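Local coordinates for protein CalG4 (Micromonospora echinospora, PDB 3IA7) that belongs to the GT-B clan of two-domain proteins, with two Rossmann-like halves each built on a parallel sheet, and pairs with a second copy of itself around bound calcium ions, at residues P222-P227 with H292-H297; D230-L235 with H297-L302; M265-F270 with A285-P290; A251-F256 with P278-V283. All blocks are in the same frame, centred on the assembly; numbering follows the deposited sequence. Where two conformers were deposited one is given.

Interaction 1 (P222-P227 with H292-H297); sequences PGWQPP and HSVLAH. With CA (calcium ion), chain E.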
loop_
_atom_site.group_PDB
_atom_site.type_symbol
_atom_site.label_atom_id
_atom_site.label_comp_id
_atom_site.label_asym_id
_atom_site.label_seq_id
_atom_site.Cartn_x
_atom_site.Cartn_y
_atom_site.Cartn_z
ATOM N N PRO A 222 -7.194 10.220 -0.192
ATOM C CA PRO A 222 -6.759 11.563 0.200
ATOM C C PRO A 222 -5.280 11.773 -0.103
ATOM O O PRO A 222 -4.414 11.397 0.710
ATOM C CB PRO A 222 -7.024 11.603 1.725
ATOM C CG PRO A 222 -7.897 10.401 2.027
ATOM C CD PRO A 222 -7.607 9.394 0.961
ATOM N N GLY A 223 -4.977 12.357 -1.266
ATOM C CA GLY A 223 -3.586 12.532 -1.676
ATOM C C GLY A 223 -3.041 13.941 -1.458
ATOM O O GLY A 223 -3.700 14.936 -1.775
ATOM N N TRP A 224 -1.828 14.019 -0.926
ATOM C CA TRP A 224 -1.132 15.292 -0.756
ATOM C C TRP A 224 -0.758 15.871 -2.145
ATOM O O TRP A 224 -0.377 15.113 -3.033
ATOM C CB TRP A 224 0.115 15.042 0.090
ATOM C CG TRP A 224 0.983 16.237 0.322
ATOM C CD1 TRP A 224 0.972 17.074 1.423
ATOM C CD2 TRP A 224 1.988 16.748 -0.563
ATOM N NE1 TRP A 224 1.939 18.062 1.272
ATOM C CE2 TRP A 224 2.557 17.897 0.061
ATOM C CE3 TRP A 224 2.459 16.358 -1.828
ATOM C CZ2 TRP A 224 3.583 18.629 -0.525
ATOM C CZ3 TRP A 224 3.474 17.096 -2.410
ATOM C CH2 TRP A 224 4.019 18.220 -1.759
ATOM N N GLN A 225 -0.893 17.190 -2.317
ATOM C CA GLN A 225 -0.475 17.891 -3.540
ATOM C C GLN A 225 0.529 19.033 -3.189
ATOM O O GLN A 225 0.433 19.642 -2.117
ATOM C CB GLN A 225 -1.695 18.464 -4.295
ATOM C CG GLN A 225 -2.848 17.453 -4.664
ATOM C CD GLN A 225 -2.451 16.461 -5.812
ATOM O OE1 GLN A 225 -1.445 16.650 -6.483
ATOM N NE2 GLN A 225 -3.244 15.405 -6.003
ATOM N N PRO A 226 1.471 19.357 -4.104
ATOM C CA PRO A 226 2.438 20.413 -3.838
ATOM C C PRO A 226 1.728 21.790 -3.910
ATOM O O PRO A 226 0.623 21.867 -4.482
ATOM C CB PRO A 226 3.478 20.235 -4.980
ATOM C CG PRO A 226 2.708 19.636 -6.105
ATOM C CD PRO A 226 1.669 18.745 -5.431
ATOM N N PRO A 227 2.346 22.846 -3.341
ATOM C CA PRO A 227 1.731 24.179 -3.343
ATOM C C PRO A 227 1.747 24.902 -4.695
ATOM O O PRO A 227 0.947 25.797 -4.883
ATOM C CB PRO A 227 2.565 24.958 -2.317
ATOM C CG PRO A 227 3.917 24.330 -2.417
ATOM C CD PRO A 227 3.623 22.842 -2.615
ATOM N N HIS A 292 4.196 7.978 -0.719
ATOM C CA HIS A 292 4.068 7.882 -2.176
ATOM C C HIS A 292 3.582 9.183 -2.826
ATOM O O HIS A 292 4.092 9.572 -3.871
ATOM C CB HIS A 292 3.183 6.718 -2.619
ATOM C CG HIS A 292 3.432 6.298 -4.037
ATOM N ND1 HIS A 292 4.698 6.272 -4.593
ATOM C CD2 HIS A 292 2.584 5.907 -5.015
ATOM C CE1 HIS A 292 4.614 5.871 -5.850
ATOM N NE2 HIS A 292 3.342 5.643 -6.130
ATOM N N SER A 293 2.602 9.841 -2.201
ATOM C CA SER A 293 2.009 11.065 -2.755
ATOM C C SER A 293 3.075 12.155 -2.777
ATOM O O SER A 293 3.203 12.939 -3.743
ATOM C CB SER A 293 0.798 11.523 -1.915
ATOM O OG SER A 293 -0.093 10.411 -1.729
ATOM N N VAL A 294 3.866 12.197 -1.718
ATOM C CA VAL A 294 4.932 13.236 -1.669
ATOM C C VAL A 294 6.043 12.863 -2.649
ATOM O O VAL A 294 6.477 13.720 -3.453
ATOM C CB VAL A 294 5.430 13.478 -0.268
ATOM C CG1 VAL A 294 6.517 14.568 -0.226
ATOM C CG2 VAL A 294 4.241 13.828 0.629
ATOM N N LEU A 295 6.490 11.601 -2.622
ATOM C CA LEU A 295 7.598 11.161 -3.522
ATOM C C LEU A 295 7.229 11.340 -4.971
ATOM O O LEU A 295 8.106 11.618 -5.800
ATOM C CB LEU A 295 8.042 9.693 -3.284
ATOM C CG LEU A 295 8.833 9.494 -1.970
ATOM C CD1 LEU A 295 8.875 8.038 -1.475
ATOM C CD2 LEU A 295 10.209 10.092 -2.046
ATOM N N ALA A 296 5.952 11.160 -5.310
ATOM C CA ALA A 296 5.564 11.348 -6.726
ATOM C C ALA A 296 5.884 12.755 -7.257
ATOM O O ALA A 296 5.977 12.928 -8.445
ATOM C CB ALA A 296 4.051 10.970 -6.976
ATOM N N HIS A 297 6.022 13.752 -6.374
ATOM C CA HIS A 297 6.309 15.134 -6.763
ATOM C C HIS A 297 7.734 15.530 -6.377
ATOM O O HIS A 297 8.195 16.608 -6.731
ATOM C CB HIS A 297 5.318 16.120 -6.121
ATOM C CG HIS A 297 3.887 15.795 -6.397
ATOM N ND1 HIS A 297 3.153 14.954 -5.594
ATOM C CD2 HIS A 297 3.067 16.161 -7.413
ATOM C CE1 HIS A 297 1.935 14.817 -6.101
ATOM N NE2 HIS A 297 1.847 15.554 -7.190
HETATM CA CA CA E . -0.411 15.697 -8.381
HETATM O O HOH W 1 0.512 15.945 -10.480
HETATM O O HOH W 2 -0.070 18.011 -8.645
#
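Gln225 and His297 share a calcium ion. The amide oxygen OE1 of Gln225 lies 2.4 Å from the metal, and the imidazole nitrogen NE2 of His297 lies 2.6 Å from it. Two waters bind the ion as well, and Leu42 O and Glu46 of the second subunit join the site, which therefore straddles the dimer interface. The CB of Gln225 points away from 292-297, but a bend at chi2 (-72°) folds the amide back to the metal, its plane turned steeply against the imidazole. The other nitrogen of that imidazole is also taken: His297 ND1 donates in the ring plane to Ser293 O at 2.7 Å, one turn back on the helix. The ring is thus held in its own plane from two sides, and one face is covered by Pro226, whose CD stands over it in a CH-pi contact, 3.6 Å from the His297 centroid. Trp224 comes in with an edge; its six-membered ring directs CZ3 toward the histidine, with the planes 65° apart in an offset edge-to-face pair. With CG anti to the backbone N (chi1 178°), the indole reaches the helix, where Val294 CG2 packs over it, 3.9 Å from Trp224 CD2. At the far end of the indole NE1 is bound by Glu284. Such a hand-off, one imidazole nitrogen to a metal and the other to a backbone carbonyl, is consistent with a neutral histidine that carries its proton on ND1 and offers NE2 to calcium.

Interaction 2 (D230-L235 with H297-L302); sequences DAPVLL and HARACL. With CA (calcium ion), chain E.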
loop_
_atom_site.group_PDB
_atom_site.type_symbol
_atom_site.label_atom_id
_atom_site.label_comp_id
_atom_site.label_asym_id
_atom_site.label_seq_id
_atom_site.Cartn_x
_atom_site.Cartn_y
_atom_site.Cartn_z
ATOM N N ASP A 230 5.218 23.278 -10.183
ATOM C CA ASP A 230 6.639 23.024 -10.369
ATOM C C ASP A 230 7.457 23.384 -9.109
ATOM O O ASP A 230 8.658 23.556 -9.191
ATOM C CB ASP A 230 7.155 23.796 -11.624
ATOM C CG ASP A 230 6.616 23.210 -12.947
ATOM O OD1 ASP A 230 6.522 21.972 -13.064
ATOM O OD2 ASP A 230 6.302 23.974 -13.872
ATOM N N ALA A 231 6.824 23.520 -7.953
ATOM C CA ALA A 231 7.612 23.683 -6.717
ATOM C C ALA A 231 8.605 22.520 -6.567
ATOM O O ALA A 231 8.196 21.374 -6.700
ATOM C CB ALA A 231 6.689 23.764 -5.474
ATOM N N PRO A 232 9.902 22.800 -6.305
ATOM C CA PRO A 232 10.851 21.716 -6.032
ATOM C C PRO A 232 10.531 21.160 -4.647
ATOM O O PRO A 232 10.396 21.937 -3.685
ATOM C CB PRO A 232 12.216 22.418 -6.019
ATOM C CG PRO A 232 11.974 23.798 -6.594
ATOM C CD PRO A 232 10.559 24.125 -6.233
ATOM N N VAL A 233 10.249 19.869 -4.570
ATOM C CA VAL A 233 9.756 19.295 -3.317
ATOM C C VAL A 233 10.867 18.387 -2.742
ATOM O O VAL A 233 11.467 17.589 -3.464
ATOM C CB VAL A 233 8.442 18.491 -3.497
ATOM C CG1 VAL A 233 8.034 17.798 -2.162
ATOM C CG2 VAL A 233 7.263 19.410 -3.968
ATOM N N LEU A 234 11.117 18.529 -1.443
ATOM C CA LEU A 234 11.981 17.632 -0.714
ATOM C C LEU A 234 11.190 16.858 0.313
ATOM O O LEU A 234 10.432 17.459 1.109
ATOM C CB LEU A 234 13.101 18.423 -0.027
ATOM C CG LEU A 234 14.055 17.629 0.904
ATOM C CD1 LEU A 234 14.939 16.576 0.163
ATOM C CD2 LEU A 234 14.924 18.566 1.708
ATOM N N LEU A 235 11.357 15.529 0.331
ATOM C CA LEU A 235 10.846 14.729 1.458
ATOM C C LEU A 235 11.998 14.434 2.406
ATOM O O LEU A 235 13.065 13.964 1.988
ATOM C CB LEU A 235 10.195 13.411 0.981
ATOM C CG LEU A 235 9.698 12.399 2.077
ATOM C CD1 LEU A 235 8.700 13.035 2.959
ATOM C CD2 LEU A 235 9.075 11.174 1.439
ATOM N N HIS A 297 6.022 13.752 -6.374
ATOM C CA HIS A 297 6.309 15.134 -6.763
ATOM C C HIS A 297 7.734 15.530 -6.377
ATOM O O HIS A 297 8.195 16.608 -6.731
ATOM C CB HIS A 297 5.318 16.120 -6.121
ATOM C CG HIS A 297 3.887 15.795 -6.397
ATOM N ND1 HIS A 297 3.153 14.954 -5.594
ATOM C CD2 HIS A 297 3.067 16.161 -7.413
ATOM C CE1 HIS A 297 1.935 14.817 -6.101
ATOM N NE2 HIS A 297 1.847 15.554 -7.190
ATOM N N ALA A 298 8.421 14.695 -5.595
ATOM C CA ALA A 298 9.708 15.087 -5.017
ATOM C C ALA A 298 10.872 15.148 -6.037
ATOM O O ALA A 298 10.946 14.316 -6.934
ATOM C CB ALA A 298 10.082 14.159 -3.836
ATOM N N ARG A 299 11.798 16.069 -5.819
ATOM C CA ARG A 299 13.038 16.132 -6.618
ATOM C C ARG A 299 14.140 15.362 -5.922
ATOM O O ARG A 299 15.158 15.030 -6.532
ATOM C CB ARG A 299 13.557 17.571 -6.741
ATOM C CG ARG A 299 12.640 18.590 -7.305
ATOM C CD ARG A 299 12.655 18.743 -8.831
ATOM N NE ARG A 299 11.601 19.671 -9.241
ATOM C CZ ARG A 299 11.784 20.835 -9.867
ATOM N NH1 ARG A 299 13.006 21.251 -10.194
ATOM N NH2 ARG A 299 10.738 21.596 -10.177
ATOM N N ALA A 300 13.979 15.153 -4.618
ATOM C CA ALA A 300 14.949 14.452 -3.824
ATOM C C ALA A 300 14.291 14.000 -2.541
ATOM O O ALA A 300 13.249 14.556 -2.123
ATOM C CB ALA A 300 16.174 15.374 -3.445
ATOM N N CYS A 301 14.980 13.073 -1.886
ATOM C CA CYS A 301 14.561 12.601 -0.556
ATOM C C CYS A 301 15.769 12.568 0.354
ATOM O O CYS A 301 16.806 11.999 -0.026
ATOM C CB CYS A 301 13.955 11.183 -0.704
ATOM S SG CYS A 301 13.380 10.482 0.903
ATOM N N LEU A 302 15.646 13.118 1.563
ATOM C CA LEU A 302 16.692 13.088 2.511
ATOM C C LEU A 302 16.264 12.103 3.582
ATOM O O LEU A 302 15.253 12.332 4.273
ATOM C CB LEU A 302 16.877 14.494 3.145
ATOM C CG LEU A 302 17.843 14.682 4.316
ATOM C CD1 LEU A 302 19.298 14.333 4.022
ATOM C CD2 LEU A 302 17.745 16.144 4.767
HETATM CA CA CA E . -0.411 15.697 -8.381
HETATM O O HOH W 3 9.530 18.886 -7.166
HETATM O O HOH W 1 0.512 15.945 -10.480
HETATM O O HOH W 2 -0.070 18.011 -8.645
#
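Arg299 folds over Pro232, its guanidinium face lying above Pro232 CA. A bend at chi2 (-88°) turns the arginine chain back along 230-235, so that Arg299 CG comes within 3.8 Å of Pro232 CA while NH2 ends near Asp230 O, at an angle too poor for a hydrogen bond. Beside this fold a water bridges the two segments: it donates to Ala231 O and to His297 O, accepts from Val233 N, and takes a weak bond from Arg299 NE. Val233 CB packs against His297 O. The carbonyl oxygen of Val233 accepts from Arg299 N at 2.8 Å, in the carbonyl plane, just where the second strand turns a corner. Past that corner the pairing becomes regular and parallel: Leu235 N donates to Ala300 O at 3.2 Å, and Leu302 N to Leu235 O at 2.7 Å. These are the two central strands of the six-stranded sheet, ordered 3-2-1-4-5-6; after strands 1, 2 and 3 the chain crosses back to lay strand 4 on the other side of strand 1, as in a Rossmann-like fold. Side chains alternate accordingly. Leu234 and Ala300 share one face, where Leu234 CD1 reaches across the backbone to lie 4.0 Å from Ala300 CB and 4.1 Å from Leu302 CB. Helices 246-256 and 353-365 cover these leucines. On the other face Leu235 and Cys301 lie side by side, with Leu235 CG 4.3 Å from Cys301 SG, the sulfur placed anti to its own backbone N (chi1 180°). Leu235 packs there on Phe291, Val294 and Leu295 of helix 291-295.

Interaction 3 (M265-F270 with A285-P290); sequences MAIGGF and AHQWIP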
loop_
_atom_site.group_PDB
_atom_site.type_symbol
_atom_site.label_atom_id
_atom_site.label_comp_id
_atom_site.label_asym_id
_atom_site.label_seq_id
_atom_site.Cartn_x
_atom_site.Cartn_y
_atom_site.Cartn_z
HETATM N N MSE A 265 8.426 17.120 6.087
HETATM C CA MSE A 265 9.207 16.358 7.050
HETATM C C MSE A 265 8.287 15.385 7.755
HETATM O O MSE A 265 7.291 15.794 8.365
HETATM C CB MSE A 265 9.958 17.260 8.039
HETATM C CG MSE A 265 10.596 18.499 7.353
HETATM SE SE MSE A 265 11.981 19.261 8.436
HETATM C CE MSE A 265 10.740 20.021 9.819
ATOM N N ALA A 266 8.602 14.093 7.649
ATOM C CA ALA A 266 7.879 13.022 8.368
ATOM C C ALA A 266 8.712 12.657 9.587
ATOM O O ALA A 266 9.840 12.133 9.454
ATOM C CB ALA A 266 7.707 11.807 7.486
ATOM N N ILE A 267 8.179 12.950 10.768
ATOM C CA ILE A 267 8.963 12.877 11.995
ATOM C C ILE A 267 8.652 11.639 12.860
ATOM O O ILE A 267 9.272 11.414 13.880
ATOM C CB ILE A 267 8.900 14.208 12.813
ATOM C CG1 ILE A 267 7.532 14.363 13.528
ATOM C CG2 ILE A 267 9.272 15.413 11.959
ATOM C CD1 ILE A 267 7.428 15.624 14.401
ATOM N N GLY A 268 7.689 10.821 12.432
ATOM C CA GLY A 268 7.373 9.574 13.125
ATOM C C GLY A 268 6.477 9.748 14.346
ATOM O O GLY A 268 6.135 10.865 14.722
ATOM N N GLY A 269 6.117 8.641 14.983
ATOM C CA GLY A 269 5.035 8.651 15.940
ATOM C C GLY A 269 5.485 8.913 17.342
ATOM O O GLY A 269 4.673 8.853 18.271
ATOM N N PHE A 270 6.782 9.186 17.511
ATOM C CA PHE A 270 7.370 9.348 18.844
ATOM C C PHE A 270 7.814 10.791 19.112
ATOM O O PHE A 270 8.282 11.099 20.207
ATOM C CB PHE A 270 8.553 8.384 19.020
ATOM C CG PHE A 270 8.157 6.935 19.009
ATOM C CD1 PHE A 270 7.295 6.420 19.981
ATOM C CD2 PHE A 270 8.631 6.090 18.021
ATOM C CE1 PHE A 270 6.922 5.078 19.971
ATOM C CE2 PHE A 270 8.272 4.757 17.990
ATOM C CZ PHE A 270 7.408 4.238 18.967
ATOM N N ALA A 285 5.620 19.778 8.864
ATOM C CA ALA A 285 6.052 18.595 9.589
ATOM C C ALA A 285 4.850 17.776 10.049
ATOM O O ALA A 285 3.855 18.340 10.510
ATOM C CB ALA A 285 6.941 19.010 10.778
ATOM N N HIS A 286 4.940 16.448 9.915
ATOM C CA HIS A 286 3.827 15.556 10.244
ATOM C C HIS A 286 4.436 14.341 10.905
ATOM O O HIS A 286 5.511 13.903 10.486
ATOM C CB HIS A 286 3.187 15.045 8.954
ATOM C CG HIS A 286 2.600 16.112 8.102
ATOM N ND1 HIS A 286 1.298 16.529 8.234
ATOM C CD2 HIS A 286 3.147 16.862 7.113
ATOM C CE1 HIS A 286 1.072 17.504 7.367
ATOM N NE2 HIS A 286 2.171 17.710 6.667
ATOM N N GLN A 287 3.766 13.769 11.892
ATOM C CA GLN A 287 4.184 12.463 12.378
ATOM C C GLN A 287 4.122 11.412 11.268
ATOM O O GLN A 287 5.060 10.639 11.128
ATOM C CB GLN A 287 3.370 12.019 13.580
ATOM C CG GLN A 287 3.675 12.843 14.863
ATOM C CD GLN A 287 3.093 12.216 16.126
ATOM O OE1 GLN A 287 2.081 11.511 16.078
ATOM N NE2 GLN A 287 3.749 12.431 17.247
ATOM N N TRP A 288 3.008 11.406 10.519
ATOM C CA TRP A 288 2.808 10.577 9.340
ATOM C C TRP A 288 2.398 11.411 8.124
ATOM O O TRP A 288 1.620 12.353 8.214
ATOM C CB TRP A 288 1.730 9.528 9.584
ATOM C CG TRP A 288 2.270 8.343 10.347
ATOM C CD1 TRP A 288 2.954 7.273 9.818
ATOM C CD2 TRP A 288 2.229 8.131 11.741
ATOM N NE1 TRP A 288 3.319 6.395 10.806
ATOM C CE2 TRP A 288 2.901 6.905 11.999
ATOM C CE3 TRP A 288 1.623 8.807 12.816
ATOM C CZ2 TRP A 288 2.996 6.372 13.269
ATOM C CZ3 TRP A 288 1.759 8.312 14.021
ATOM C CH2 TRP A 288 2.427 7.088 14.266
ATOM N N ILE A 289 2.867 10.980 6.972
ATOM C CA ILE A 289 2.496 11.586 5.699
ATOM C C ILE A 289 2.359 10.423 4.697
ATOM O O ILE A 289 2.995 9.386 4.892
ATOM C CB ILE A 289 3.544 12.676 5.299
ATOM C CG1 ILE A 289 3.071 13.477 4.085
ATOM C CG2 ILE A 289 4.918 12.066 4.975
ATOM C CD1 ILE A 289 1.725 14.062 4.276
ATOM N N PRO A 290 1.554 10.577 3.608
ATOM C CA PRO A 290 1.633 9.431 2.691
ATOM C C PRO A 290 2.874 9.566 1.817
ATOM O O PRO A 290 2.930 10.490 0.987
ATOM C CB PRO A 290 0.315 9.519 1.886
ATOM C CG PRO A 290 -0.141 10.995 2.001
ATOM C CD PRO A 290 0.683 11.660 3.087
#
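Ala285 puts its small CB into the angle between two larger neighbours on segment 265-270: the methyl CE of Met265, present as selenomethionine, lies 4.0 Å from Ala285 CB, and Ile267 CG2 closes in from just past the end of the strand. On the other face of the sheet, Ala266 leaves a shallow hollow that a branch of Ile289 fills, with CG2 3.8 Å from Ala266 CB. Between these bumps runs a short parallel pairing, in which His286 N donates to Met265 O at 2.9 Å and Ile267 N to His286 O at 2.8 Å. Beyond it both chains leave the sheet together, joined by a weak bond from Gly268 N to Gln287 O. Here the fit depends on bare backbone. Gly268, at a positive phi (81°), presents its carbonyl to the flank of Gln287, where O sits 3.2 Å from CB of that glutamine. The Gln287 chain then runs on, extended, past Gly269 to bond Leu271 O. Gly269 itself has no side chain, and the flat indole of Trp288 slides close beneath it, CH2 reaching 3.5 Å from Gly269 CA while Gly269 N stands over the ring. The indole NH is bound by Pro222 O of the second subunit, and the ring also meets Trp224 of that subunit. In the fold, strand 283-286 forms one margin of the six-stranded sheet within the chain, next to strand 262-266; helix 246-256 covers Met265 through Phe249 and Cys252, while helix 291-295, entered at Pro290, reaches Ala266 through Phe291.

Interaction 4 (A251-F256 with P278-V283); sequences ACAQAF and PLPPNV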
loop_
_atom_site.group_PDB
_atom_site.type_symbol
_atom_site.label_atom_id
_atom_site.label_comp_id
_atom_site.label_asym_id
_atom_site.label_seq_id
_atom_site.Cartn_x
_atom_site.Cartn_y
_atom_site.Cartn_z
ATOM N N ALA A 251 17.202 22.020 11.717
ATOM C CA ALA A 251 18.297 22.312 10.776
ATOM C C ALA A 251 17.857 22.197 9.333
ATOM O O ALA A 251 18.233 23.023 8.519
ATOM C CB ALA A 251 19.478 21.399 11.019
ATOM N N CYS A 252 17.051 21.161 9.034
ATOM C CA CYS A 252 16.478 20.952 7.685
ATOM C C CYS A 252 15.549 22.086 7.329
ATOM O O CYS A 252 15.608 22.599 6.208
ATOM C CB CYS A 252 15.724 19.594 7.590
ATOM S SG CYS A 252 16.830 18.188 7.514
ATOM N N ALA A 253 14.710 22.504 8.292
ATOM C CA ALA A 253 13.782 23.596 8.066
ATOM C C ALA A 253 14.563 24.866 7.792
ATOM O O ALA A 253 14.265 25.596 6.820
ATOM C CB ALA A 253 12.841 23.804 9.313
ATOM N N GLN A 254 15.563 25.126 8.645
ATOM C CA GLN A 254 16.453 26.294 8.498
ATOM C C GLN A 254 17.143 26.315 7.117
ATOM O O GLN A 254 17.179 27.349 6.456
ATOM C CB GLN A 254 17.484 26.383 9.657
ATOM C CG GLN A 254 16.840 26.777 11.016
ATOM C CD GLN A 254 17.606 26.319 12.310
ATOM O OE1 GLN A 254 18.679 25.690 12.272
ATOM N NE2 GLN A 254 17.023 26.644 13.455
ATOM N N ALA A 255 17.621 25.152 6.675
ATOM C CA ALA A 255 18.292 25.013 5.388
ATOM C C ALA A 255 17.482 25.535 4.179
ATOM O O ALA A 255 18.037 26.147 3.290
ATOM C CB ALA A 255 18.727 23.557 5.166
ATOM N N PHE A 256 16.176 25.328 4.168
ATOM C CA PHE A 256 15.352 25.699 3.003
ATOM C C PHE A 256 14.414 26.923 3.196
ATOM O O PHE A 256 13.659 27.287 2.274
ATOM C CB PHE A 256 14.593 24.459 2.455
ATOM C CG PHE A 256 15.513 23.327 2.035
ATOM C CD1 PHE A 256 16.068 23.306 0.740
ATOM C CD2 PHE A 256 15.901 22.342 2.962
ATOM C CE1 PHE A 256 16.966 22.292 0.358
ATOM C CE2 PHE A 256 16.815 21.329 2.601
ATOM C CZ PHE A 256 17.328 21.308 1.300
ATOM N N PRO A 278 8.243 27.034 15.751
ATOM C CA PRO A 278 7.741 27.713 14.545
ATOM C C PRO A 278 8.542 27.276 13.314
ATOM O O PRO A 278 9.770 27.282 13.361
ATOM C CB PRO A 278 7.975 29.207 14.855
ATOM C CG PRO A 278 8.043 29.282 16.338
ATOM C CD PRO A 278 8.678 27.997 16.780
ATOM N N LEU A 279 7.852 26.840 12.257
ATOM C CA LEU A 279 8.490 26.432 11.003
ATOM C C LEU A 279 8.332 27.525 9.923
ATOM O O LEU A 279 7.369 28.277 9.956
ATOM C CB LEU A 279 7.881 25.113 10.519
ATOM C CG LEU A 279 8.142 23.919 11.440
ATOM C CD1 LEU A 279 7.470 22.639 10.895
ATOM C CD2 LEU A 279 9.646 23.701 11.604
ATOM N N PRO A 280 9.266 27.606 8.957
ATOM C CA PRO A 280 9.056 28.530 7.836
ATOM C C PRO A 280 7.784 28.127 7.068
ATOM O O PRO A 280 7.382 26.971 7.154
ATOM C CB PRO A 280 10.300 28.296 6.961
ATOM C CG PRO A 280 11.322 27.690 7.885
ATOM C CD PRO A 280 10.514 26.831 8.802
ATOM N N PRO A 281 7.158 29.061 6.326
ATOM C CA PRO A 281 5.896 28.734 5.641
ATOM C C PRO A 281 6.014 27.668 4.520
ATOM O O PRO A 281 5.015 27.088 4.142
ATOM C CB PRO A 281 5.428 30.076 5.059
ATOM C CG PRO A 281 6.674 30.924 4.969
ATOM C CD PRO A 281 7.585 30.452 6.094
ATOM N N ASN A 282 7.221 27.398 4.043
ATOM C CA ASN A 282 7.446 26.399 2.972
ATOM C C ASN A 282 7.955 25.081 3.540
ATOM O O ASN A 282 8.458 24.204 2.809
ATOM C CB ASN A 282 8.430 26.955 1.927
ATOM C CG ASN A 282 9.773 27.267 2.519
ATOM O OD1 ASN A 282 9.850 27.723 3.663
ATOM N ND2 ASN A 282 10.853 27.063 1.738
ATOM N N VAL A 283 7.771 24.895 4.843
ATOM C CA VAL A 283 8.162 23.627 5.496
ATOM C C VAL A 283 6.982 23.117 6.341
ATOM O O VAL A 283 6.417 23.876 7.131
ATOM C CB VAL A 283 9.398 23.859 6.402
ATOM C CG1 VAL A 283 9.867 22.558 7.047
ATOM C CG2 VAL A 283 10.517 24.459 5.571
#
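Ala253 presses its methyl group into a pocket formed by Leu279, Pro280 and Val283, about evenly spaced from all three: its CB is 3.9 Å from Leu279 CD2 and equally far from Pro280 CD and Val283 CG1. Leu279 reaches inward with its CD2 branch, whereas Pro280 lays its ring alongside the helix, CG lying 3.8 Å from Ala253 O. Val283 faces the helix with both methyls, CG1 anti to the backbone N (chi1 -178°). Leu279 and Pro280 belong to the loop from strand 262-266, and Val283 opens strand 283-286. The helix they pack on, 246-256, is the crossover of the beta-alpha-beta unit between strands 233-237 and 262-266 in a Rossmann-like domain. Phe256 contributes its backbone: near the end of the helix its O accepts from Asn282 ND2 at 2.9 Å, a fairly straight bond of 161° that arrives from above the carbonyl plane. Thr259 OG1 also bonds this oxygen. Asn282 occupies a type I turn from Pro280 to Val283, and its amide bonds Trp261 O as well. The ring of Phe256 heads the other way, onto the sheet, where it meets Trp261 edge-to-face and packs on Leu234 and Val263.

Overall arrangement
All four contacts belong to one Rossmann-like half of the chain. Interactions 2 and 3 pair parallel strands by backbone hydrogen bonds. Interaction 3 is buried, although it lies at the sheet margin, where it also meets the second subunit; interactions 1, 2 and 4 are partly buried, and interaction 2, central in the sheet, has exposed Asp230 and Arg299 at one end. Interactions 1 and 4 set a loop against a helix: interaction 1 combines aromatic packing with calcium binding at the dimer interface, whereas interaction 4, away from the other subunit, relies on aliphatic contacts and one hydrogen bond from a side-chain amide. His297 is common to interactions 1 and 2. Helix 246-256 covers both strand contacts, through Phe256 on Leu234 and Cys252 on Met265.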